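PDB 2B4W: uncharacterized protein from Leishmania major, which is of unknown function but belongs to the DUF1861 family, grouped with the beta-fructosidase clan, and so probably adopts a five-bladed beta-propeller fold. Local coordinates for residues 31-36 against 43-48; 47-52 against 59-64; 108-113 against 129-134. One frame throughout, in Å; residues are numbered along the deposited sequence.

In the fold
Contacts 1 and 2 come first along the chain and have strand 42-50 in common, sharing G47 and R48, with centres about 8 Å apart. Contact 1 lays 31-36 along one side of that strand, whereas contact 2 pairs the strand with 59-67, its hairpin partner. Contact 3 follows later, its centre about 20 Å from that of contact 1 and about 19 Å from that of contact 2. It lies at the separate antiparallel sheet of strands 84-89, 92-100, 110-116 and 121-127, where the chain departs for strand 136-139. This succession of small sheets is consistent with a beta-propeller.

Contact 1 of 3, residues 31-36 against 43-48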
loop_
_atom_site.group_PDB
_atom_site.type_symbol
_atom_site.label_atom_id
_atom_site.label_comp_id
_atom_site.label_asym_id
_atom_site.label_seq_id
_atom_site.Cartn_x
_atom_site.Cartn_y
_atom_site.Cartn_z
ATOM N N TYR A 31 -10.537 1.582 -5.771
ATOM C CA TYR A 31 -9.826 2.307 -4.723
ATOM C C TYR A 31 -8.835 1.346 -4.065
ATOM O O TYR A 31 -8.757 0.237 -4.565
ATOM C CB TYR A 31 -10.784 2.923 -3.727
ATOM C CG TYR A 31 -11.662 2.028 -2.910
ATOM C CD1 TYR A 31 -12.814 1.431 -3.419
ATOM C CD2 TYR A 31 -11.339 1.785 -1.589
ATOM C CE1 TYR A 31 -13.575 0.622 -2.599
ATOM C CE2 TYR A 31 -12.089 0.982 -0.767
ATOM C CZ TYR A 31 -13.225 0.396 -1.292
ATOM O OH TYR A 31 -13.977 -0.413 -0.468
ATOM N N ASN A 32 -8.151 1.838 -3.056
ATOM C CA ASN A 32 -7.075 1.185 -2.342
ATOM C C ASN A 32 -6.296 0.232 -3.253
ATOM O O ASN A 32 -6.230 -0.980 -3.068
ATOM C CB ASN A 32 -7.638 0.457 -1.129
ATOM C CG ASN A 32 -8.240 1.421 -0.124
ATOM O OD1 ASN A 32 -8.158 2.642 -0.249
ATOM N ND2 ASN A 32 -8.849 0.850 0.906
ATOM N N CYS A 33 -5.693 0.830 -4.269
ATOM C CA CYS A 33 -4.962 0.063 -5.283
ATOM C C CYS A 33 -3.644 -0.443 -4.727
ATOM O O CYS A 33 -3.188 -0.003 -3.667
ATOM C CB CYS A 33 -4.729 0.968 -6.482
ATOM S SG CYS A 33 -6.260 1.371 -7.388
ATOM N N SER A 34 -3.008 -1.352 -5.471
ATOM C CA SER A 34 -1.604 -1.626 -5.199
ATOM C C SER A 34 -0.759 -0.433 -5.632
ATOM O O SER A 34 -1.247 0.494 -6.295
ATOM C CB SER A 34 -1.087 -2.850 -5.940
ATOM O OG SER A 34 -1.221 -2.712 -7.324
ATOM N N VAL A 35 0.533 -0.460 -5.317
ATOM C CA VAL A 35 1.372 0.559 -5.990
ATOM C C VAL A 35 1.406 0.238 -7.458
ATOM O O VAL A 35 1.320 -0.940 -7.854
ATOM C CB VAL A 35 2.787 0.572 -5.393
ATOM C CG1 VAL A 35 3.455 -0.757 -5.665
ATOM C CG2 VAL A 35 3.590 1.701 -5.993
ATOM N N PRO A 36 1.499 1.170 -8.393
ATOM C CA PRO A 36 1.713 0.720 -9.773
ATOM C C PRO A 36 2.990 -0.087 -9.954
ATOM O O PRO A 36 3.905 -0.047 -9.134
ATOM C CB PRO A 36 1.826 2.053 -10.542
ATOM C CG PRO A 36 0.944 2.949 -9.715
ATOM C CD PRO A 36 1.382 2.630 -8.302
ATOM N N THR A 43 2.797 -0.080 -17.799
ATOM C CA THR A 43 2.468 0.271 -16.437
ATOM C C THR A 43 1.104 -0.376 -16.139
ATOM O O THR A 43 0.198 -0.320 -16.970
ATOM C CB THR A 43 2.427 1.784 -16.250
ATOM O OG1 THR A 43 3.739 2.329 -16.415
ATOM C CG2 THR A 43 1.980 2.168 -14.840
ATOM N N HIS A 44 1.011 -1.014 -14.996
ATOM C CA HIS A 44 -0.177 -1.724 -14.538
ATOM C C HIS A 44 -0.461 -1.343 -13.079
ATOM O O HIS A 44 0.343 -0.745 -12.359
ATOM C CB HIS A 44 -0.016 -3.216 -14.611
ATOM C CG HIS A 44 0.066 -3.853 -15.949
ATOM N ND1 HIS A 44 1.229 -3.907 -16.677
ATOM C CD2 HIS A 44 -0.885 -4.488 -16.689
ATOM C CE1 HIS A 44 0.976 -4.545 -17.809
ATOM N NE2 HIS A 44 -0.297 -4.913 -17.860
ATOM N N ILE A 45 -1.670 -1.695 -12.668
ATOM C CA ILE A 45 -2.086 -1.489 -11.288
ATOM C C ILE A 45 -3.188 -2.503 -10.932
ATOM O O ILE A 45 -4.019 -2.805 -11.787
ATOM C CB ILE A 45 -2.543 -0.056 -11.008
ATOM C CG1 ILE A 45 -2.495 0.250 -9.524
ATOM C CG2 ILE A 45 -3.919 0.261 -11.578
ATOM C CD1 ILE A 45 -2.739 1.678 -9.096
ATOM N N TYR A 46 -3.135 -3.022 -9.706
ATOM C CA TYR A 46 -4.274 -3.778 -9.187
ATOM C C TYR A 46 -5.189 -2.827 -8.422
ATOM O O TYR A 46 -4.710 -1.982 -7.665
ATOM C CB TYR A 46 -3.871 -4.899 -8.232
ATOM C CG TYR A 46 -3.063 -5.992 -8.869
ATOM C CD1 TYR A 46 -3.647 -7.010 -9.613
ATOM C CD2 TYR A 46 -1.685 -5.988 -8.697
ATOM C CE1 TYR A 46 -2.880 -8.015 -10.193
ATOM C CE2 TYR A 46 -0.924 -6.976 -9.270
ATOM C CZ TYR A 46 -1.517 -7.980 -10.009
ATOM O OH TYR A 46 -0.683 -8.921 -10.543
ATOM N N GLY A 47 -6.490 -2.973 -8.597
ATOM C CA GLY A 47 -7.450 -2.168 -7.867
ATOM C C GLY A 47 -8.493 -3.022 -7.156
ATOM O O GLY A 47 -8.844 -4.133 -7.555
ATOM N N ARG A 48 -8.970 -2.434 -6.072
ATOM C CA ARG A 48 -10.091 -2.994 -5.320
ATOM C C ARG A 48 -11.356 -2.418 -5.931
ATOM O O ARG A 48 -11.491 -1.184 -6.014
ATOM C CB ARG A 48 -9.949 -2.701 -3.844
ATOM C CG ARG A 48 -11.127 -2.873 -2.933
ATOM C CD ARG A 48 -10.915 -2.226 -1.553
ATOM N NE ARG A 48 -11.966 -2.625 -0.658
ATOM C CZ ARG A 48 -12.112 -2.660 0.630
ATOM N NH1 ARG A 48 -11.223 -2.255 1.507
ATOM N NH2 ARG A 48 -13.271 -3.140 1.105
#
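Y31 and R48 form an antiparallel hydrogen-bonded pair, the last regular rung before the chain leaves strand 29-31 and crosses, by an irregular link, to strand 37-39. Both strands border 42-50, so the segment 31-36 interrupts the pairing along one edge of that strand, in a mixed sheet of what is probably a beta-propeller. In the rung, Y31 N donates to R48 O (2.9 Å) and R48 N returns the bond to Y31 O. Beyond it, S34 N donates to Y46 O at 2.8 Å. With chi1 at 59°, S34 turns OG toward the strand, where it accepts from Y46 N (3.1 Å) and itself donates to V35 O.

The extended R48 chain passes its CD over one face of the Y31 ring, 3.8 Å from the centroid, a CH-pi contact. Ring and guanidinium planes lie 21° apart, and Y31 OH sits over the guanidinium face. The polar ends are held by others: Y31 OH hydrogen-bonds E50 OE1, and R48 NH1 forms a salt bridge with D83.

Apolar packing centres on I45, whose CD1 reaches P36 CG at 3.9 Å and presses unusually tightly on C33 CB, 3.4 Å away.

Contact 2 of 3, residues 47-52 against 59-64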
loop_
_atom_site.group_PDB
_atom_site.type_symbol
_atom_site.label_atom_id
_atom_site.label_comp_id
_atom_site.label_asym_id
_atom_site.label_seq_id
_atom_site.Cartn_x
_atom_site.Cartn_y
_atom_site.Cartn_z
ATOM N N GLY A 47 -6.490 -2.973 -8.597
ATOM C CA GLY A 47 -7.450 -2.168 -7.867
ATOM C C GLY A 47 -8.493 -3.022 -7.156
ATOM O O GLY A 47 -8.844 -4.133 -7.555
ATOM N N ARG A 48 -8.970 -2.434 -6.072
ATOM C CA ARG A 48 -10.091 -2.994 -5.320
ATOM C C ARG A 48 -11.356 -2.418 -5.931
ATOM O O ARG A 48 -11.491 -1.184 -6.014
ATOM C CB ARG A 48 -9.949 -2.701 -3.844
ATOM C CG ARG A 48 -11.127 -2.873 -2.933
ATOM C CD ARG A 48 -10.915 -2.226 -1.553
ATOM N NE ARG A 48 -11.966 -2.625 -0.658
ATOM C CZ ARG A 48 -12.112 -2.660 0.630
ATOM N NH1 ARG A 48 -11.223 -2.255 1.507
ATOM N NH2 ARG A 48 -13.271 -3.140 1.105
ATOM N N VAL A 49 -12.187 -3.275 -6.449
ATOM C CA VAL A 49 -13.408 -3.005 -7.170
ATOM C C VAL A 49 -14.642 -3.426 -6.359
ATOM O O VAL A 49 -14.885 -4.571 -6.004
ATOM C CB VAL A 49 -13.397 -3.709 -8.534
ATOM C CG1 VAL A 49 -14.533 -3.195 -9.404
ATOM C CG2 VAL A 49 -12.041 -3.456 -9.182
ATOM N N GLU A 50 -15.454 -2.414 -6.063
ATOM C CA GLU A 50 -16.625 -2.582 -5.221
ATOM C C GLU A 50 -17.621 -1.469 -5.524
ATOM O O GLU A 50 -17.263 -0.324 -5.806
ATOM C CB GLU A 50 -16.165 -2.637 -3.780
ATOM C CG GLU A 50 -17.250 -2.699 -2.707
ATOM C CD GLU A 50 -16.609 -2.698 -1.330
ATOM O OE1 GLU A 50 -16.266 -1.621 -0.826
ATOM O OE2 GLU A 50 -16.427 -3.777 -0.740
ATOM N N LYS A 51 -18.879 -1.870 -5.472
ATOM C CA LYS A 51 -20.069 -1.037 -5.522
ATOM C C LYS A 51 -20.070 -0.038 -4.385
ATOM O O LYS A 51 -19.797 -0.349 -3.223
ATOM C CB LYS A 51 -21.313 -1.936 -5.459
ATOM C CG LYS A 51 -21.943 -2.157 -6.825
ATOM C CD LYS A 51 -23.350 -2.715 -6.794
ATOM C CE LYS A 51 -24.362 -2.047 -5.902
ATOM N NZ LYS A 51 -25.615 -1.547 -6.529
ATOM N N ARG A 52 -20.359 1.226 -4.703
ATOM C CA ARG A 52 -20.261 2.200 -3.643
ATOM C C ARG A 52 -21.285 1.986 -2.526
ATOM O O ARG A 52 -21.004 2.286 -1.358
ATOM C CB ARG A 52 -20.421 3.645 -4.147
ATOM C CG ARG A 52 -19.929 4.517 -2.991
ATOM C CD ARG A 52 -19.854 5.978 -3.300
ATOM N NE ARG A 52 -18.972 6.302 -4.410
ATOM C CZ ARG A 52 -18.969 7.475 -5.027
ATOM N NH1 ARG A 52 -19.800 8.434 -4.640
ATOM N NH2 ARG A 52 -18.123 7.659 -6.029
ATOM N N HIS A 59 -13.884 -7.381 -5.203
ATOM C CA HIS A 59 -13.002 -8.305 -5.888
ATOM C C HIS A 59 -11.796 -7.478 -6.357
ATOM O O HIS A 59 -11.821 -6.255 -6.220
ATOM C CB HIS A 59 -13.696 -9.009 -7.045
ATOM C CG HIS A 59 -14.132 -8.070 -8.127
ATOM N ND1 HIS A 59 -15.173 -7.191 -7.990
ATOM C CD2 HIS A 59 -13.652 -7.872 -9.369
ATOM C CE1 HIS A 59 -15.328 -6.496 -9.097
ATOM N NE2 HIS A 59 -14.405 -6.891 -9.976
ATOM N N VAL A 60 -10.769 -8.119 -6.882
ATOM C CA VAL A 60 -9.621 -7.372 -7.370
ATOM C C VAL A 60 -9.475 -7.565 -8.874
ATOM O O VAL A 60 -9.577 -8.673 -9.401
ATOM C CB VAL A 60 -8.290 -7.797 -6.723
ATOM C CG1 VAL A 60 -7.132 -7.310 -7.598
ATOM C CG2 VAL A 60 -8.186 -7.294 -5.294
ATOM N N ARG A 61 -9.242 -6.463 -9.575
ATOM C CA ARG A 61 -8.924 -6.543 -10.995
ATOM C C ARG A 61 -7.500 -6.051 -11.274
ATOM O O ARG A 61 -6.903 -5.310 -10.492
ATOM C CB ARG A 61 -9.912 -5.735 -11.825
ATOM C CG ARG A 61 -11.327 -6.297 -11.827
ATOM C CD ARG A 61 -11.444 -7.633 -12.512
ATOM N NE ARG A 61 -11.401 -7.606 -13.955
ATOM C CZ ARG A 61 -12.125 -7.034 -14.888
ATOM N NH1 ARG A 61 -13.179 -6.262 -14.659
ATOM N NH2 ARG A 61 -11.768 -7.258 -16.151
ATOM N N LEU A 62 -6.976 -6.480 -12.408
ATOM C CA LEU A 62 -5.714 -5.974 -12.933
ATOM C C LEU A 62 -6.062 -4.936 -14.011
ATOM O O LEU A 62 -6.879 -5.298 -14.854
ATOM C CB LEU A 62 -4.855 -7.069 -13.544
ATOM C CG LEU A 62 -3.533 -6.662 -14.208
ATOM C CD1 LEU A 62 -2.486 -6.248 -13.175
ATOM C CD2 LEU A 62 -3.031 -7.808 -15.076
ATOM N N PHE A 63 -5.446 -3.760 -13.928
ATOM C CA PHE A 63 -5.551 -2.702 -14.898
ATOM C C PHE A 63 -4.198 -2.335 -15.549
ATOM O O PHE A 63 -3.142 -2.267 -14.905
ATOM C CB PHE A 63 -6.098 -1.417 -14.289
ATOM C CG PHE A 63 -7.442 -1.541 -13.592
ATOM C CD1 PHE A 63 -7.514 -2.057 -12.317
ATOM C CD2 PHE A 63 -8.590 -1.119 -14.233
ATOM C CE1 PHE A 63 -8.754 -2.174 -11.690
ATOM C CE2 PHE A 63 -9.819 -1.205 -13.618
ATOM C CZ PHE A 63 -9.877 -1.741 -12.351
ATOM N N GLU A 64 -4.274 -2.098 -16.841
ATOM C CA GLU A 64 -3.248 -1.651 -17.757
ATOM C C GLU A 64 -3.426 -0.160 -18.039
ATOM O O GLU A 64 -4.482 0.356 -18.421
ATOM C CB GLU A 64 -3.268 -2.441 -19.066
ATOM C CG GLU A 64 -2.069 -2.210 -19.974
ATOM C CD GLU A 64 -2.239 -2.854 -21.339
ATOM O OE1 GLU A 64 -2.536 -4.068 -21.424
ATOM O OE2 GLU A 64 -2.069 -2.139 -22.350
HETATM O O HOH W 1 -16.772 -7.096 -6.004
#
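G47 faces R61 and V49 faces H59 in hydrogen-bonded antiparallel pairs, with R48 and V60 forming the non-hydrogen-bonded pair between them, while the axes of strands 47-50 and 59-64 approach to 4.8 Å with their directions 129° apart. Both outer pairs are closed in each direction: V49 N donates to H59 O at 3.0 Å, an almost straight bond, and H59 N donates back to V49 O. At the other end, G47 N and R61 O are joined, as are R61 N and G47 O. The latter carbonyl also receives a CA-H...O contact from V60 CA, 3.3 Å away.

On the face that carries V49, H59 and R61, the imidazole lies across the valine. V49 CB stands over one face of the ring, displaced toward its rim and 3.8 Å from the centroid, while V49 CG1 comes within 3.4 Å of H59 CE1. A chi1 of 63° folds the ring back over its neighbour.

This is the ladder of the beta hairpin made by strands 42-50 and 59-67, within the larger mixed sheet. A water lies in the plane of the imidazole, 2.6 Å from H59 ND1, and donates to V49 O, a second donor beside H59 N.

V49 CG2, the branch anti to the carbonyl carbon, rests on R61 CG at 3.9 Å. The same methyl meets the edge of the F63 ring at CZ (4.2 Å), and G47, having no side chain, lets that edge lie close to the backbone. R61 NH2 turns away to hydrogen-bond V74 O, and F63 meets F22 edge-to-face.

Contact 3 of 3, residues 108-113 against 129-134; sequences LSYYGY and PGCMKD
The Y110 ring carries C131 on one face: C131 CA lies 3.7 Å from the ring centroid and is shifted toward the rim, a CH-pi contact. Further out above that face, C131 SG stands 4.6 Å from the centroid as a Cys sulfur-aromatic contact. K133 N comes near the ring edge, while K133 NZ lies over the opposite face, 5.9 Å from the centroid, too long for more than a weak cation-pi attraction. The Y111 ring meets G130 obliquely, with CE2 3.6 Å from G130 CA.

Y110 holds CG between its backbone N and carbonyl carbon (chi1 47°), which swings the ring over the loop. C131 has a left-handed backbone conformation, and this turn sets its CA against the ring. Its N donates to Y110 O at 2.6 Å, but the angle of 120° makes the bond weak.

The contact joins the third strand of an antiparallel four-stranded sheet to the loop that leads from strand 121-127 to strand 136-139. P129 and the selenomethionine M132 pack against helix 172-176. With one weak hydrogen bond across the segments, the loop is held chiefly by van der Waals and ring-face contacts, which are less directional than a strand ladder.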
loop_
_atom_site.group_PDB
_atom_site.type_symbol
_atom_site.label_atom_id
_atom_site.label_comp_id
_atom_site.label_asym_id
_atom_site.label_seq_id
_atom_site.Cartn_x
_atom_site.Cartn_y
_atom_site.Cartn_z
ATOM N N LEU A 108 -17.220 -13.874 9.101
ATOM C CA LEU A 108 -16.672 -14.647 10.215
ATOM C C LEU A 108 -15.271 -14.181 10.599
ATOM O O LEU A 108 -14.952 -13.990 11.777
ATOM C CB LEU A 108 -16.637 -16.134 9.838
ATOM N N SER A 109 -14.447 -14.002 9.570
ATOM C CA SER A 109 -13.014 -13.807 9.674
ATOM C C SER A 109 -12.373 -13.152 8.455
ATOM O O SER A 109 -12.969 -13.067 7.380
ATOM C CB SER A 109 -12.381 -15.207 9.819
ATOM O OG SER A 109 -12.763 -15.938 8.642
ATOM N N TYR A 110 -11.130 -12.704 8.615
ATOM C CA TYR A 110 -10.350 -12.233 7.481
ATOM C C TYR A 110 -8.866 -12.521 7.713
ATOM O O TYR A 110 -8.444 -12.682 8.853
ATOM C CB TYR A 110 -10.545 -10.739 7.199
ATOM C CG TYR A 110 -10.451 -9.909 8.457
ATOM C CD1 TYR A 110 -9.228 -9.434 8.898
ATOM C CD2 TYR A 110 -11.592 -9.611 9.198
ATOM C CE1 TYR A 110 -9.157 -8.673 10.051
ATOM C CE2 TYR A 110 -11.516 -8.865 10.345
ATOM C CZ TYR A 110 -10.292 -8.393 10.780
ATOM O OH TYR A 110 -10.199 -7.635 11.927
ATOM N N TYR A 111 -8.165 -12.619 6.581
ATOM C CA TYR A 111 -6.793 -13.031 6.445
ATOM C C TYR A 111 -6.064 -12.234 5.352
ATOM O O TYR A 111 -6.716 -11.823 4.396
ATOM C CB TYR A 111 -6.650 -14.502 6.038
ATOM C CG TYR A 111 -7.364 -15.483 6.931
ATOM C CD1 TYR A 111 -8.734 -15.680 6.823
ATOM C CD2 TYR A 111 -6.658 -16.219 7.876
ATOM C CE1 TYR A 111 -9.386 -16.575 7.642
ATOM C CE2 TYR A 111 -7.306 -17.122 8.699
ATOM C CZ TYR A 111 -8.666 -17.295 8.577
ATOM O OH TYR A 111 -9.324 -18.197 9.392
ATOM N N GLY A 112 -4.764 -12.080 5.552
ATOM C CA GLY A 112 -3.852 -11.655 4.491
ATOM C C GLY A 112 -3.436 -12.912 3.713
ATOM O O GLY A 112 -2.777 -13.759 4.318
ATOM N N TYR A 113 -3.816 -13.023 2.454
ATOM C CA TYR A 113 -3.492 -14.075 1.513
ATOM C C TYR A 113 -2.333 -13.675 0.588
ATOM O O TYR A 113 -2.345 -12.545 0.087
ATOM C CB TYR A 113 -4.671 -14.425 0.609
ATOM C CG TYR A 113 -5.637 -15.485 1.045
ATOM C CD1 TYR A 113 -5.832 -15.831 2.376
ATOM C CD2 TYR A 113 -6.377 -16.148 0.067
ATOM C CE1 TYR A 113 -6.740 -16.817 2.718
ATOM C CE2 TYR A 113 -7.287 -17.131 0.403
ATOM C CZ TYR A 113 -7.458 -17.458 1.733
ATOM O OH TYR A 113 -8.372 -18.440 2.045
ATOM N N PRO A 129 -2.271 -14.627 10.119
ATOM C CA PRO A 129 -3.171 -15.064 11.179
ATOM C C PRO A 129 -4.600 -14.575 11.012
ATOM O O PRO A 129 -4.898 -13.560 10.402
ATOM C CB PRO A 129 -2.592 -14.417 12.440
ATOM C CG PRO A 129 -1.742 -13.298 11.954
ATOM C CD PRO A 129 -1.243 -13.688 10.589
ATOM N N GLY A 130 -5.542 -15.327 11.583
ATOM C CA GLY A 130 -6.939 -14.932 11.485
ATOM C C GLY A 130 -7.158 -13.547 12.047
ATOM O O GLY A 130 -6.458 -13.143 12.974
ATOM N N CYS A 131 -8.116 -12.844 11.458
ATOM C CA CYS A 131 -8.440 -11.478 11.815
ATOM C C CYS A 131 -7.217 -10.564 11.915
ATOM O O CYS A 131 -7.035 -9.795 12.860
ATOM C CB CYS A 131 -9.233 -11.470 13.132
ATOM S SG CYS A 131 -10.860 -12.242 12.977
HETATM N N MSE A 132 -6.367 -10.605 10.890
HETATM C CA MSE A 132 -5.260 -9.674 10.749
HETATM C C MSE A 132 -5.156 -9.249 9.279
HETATM O O MSE A 132 -5.278 -10.054 8.352
HETATM C CB MSE A 132 -3.920 -10.256 11.210
HETATM C CG MSE A 132 -2.793 -9.259 11.123
HETATM SE SE MSE A 132 -1.012 -9.701 11.537
HETATM C CE MSE A 132 -1.355 -9.838 13.430
ATOM N N LYS A 133 -4.915 -7.957 9.042
ATOM C CA LYS A 133 -4.640 -7.556 7.654
ATOM C C LYS A 133 -3.476 -6.579 7.653
ATOM O O LYS A 133 -2.728 -6.445 8.630
ATOM C CB LYS A 133 -5.881 -7.021 6.973
ATOM C CG LYS A 133 -6.600 -5.807 7.523
ATOM C CD LYS A 133 -7.953 -5.718 6.815
ATOM C CE LYS A 133 -8.833 -4.605 7.346
ATOM N NZ LYS A 133 -9.931 -4.267 6.390
ATOM N N ASP A 134 -3.250 -5.875 6.557
ATOM C CA ASP A 134 -2.175 -4.884 6.554
ATOM C C ASP A 134 -0.801 -5.454 6.853
ATOM O O ASP A 134 0.047 -4.757 7.414
ATOM C CB ASP A 134 -2.555 -3.767 7.547
ATOM C CG ASP A 134 -3.863 -3.116 7.152
ATOM O OD1 ASP A 134 -4.239 -3.212 5.971
ATOM O OD2 ASP A 134 -4.558 -2.494 7.980
#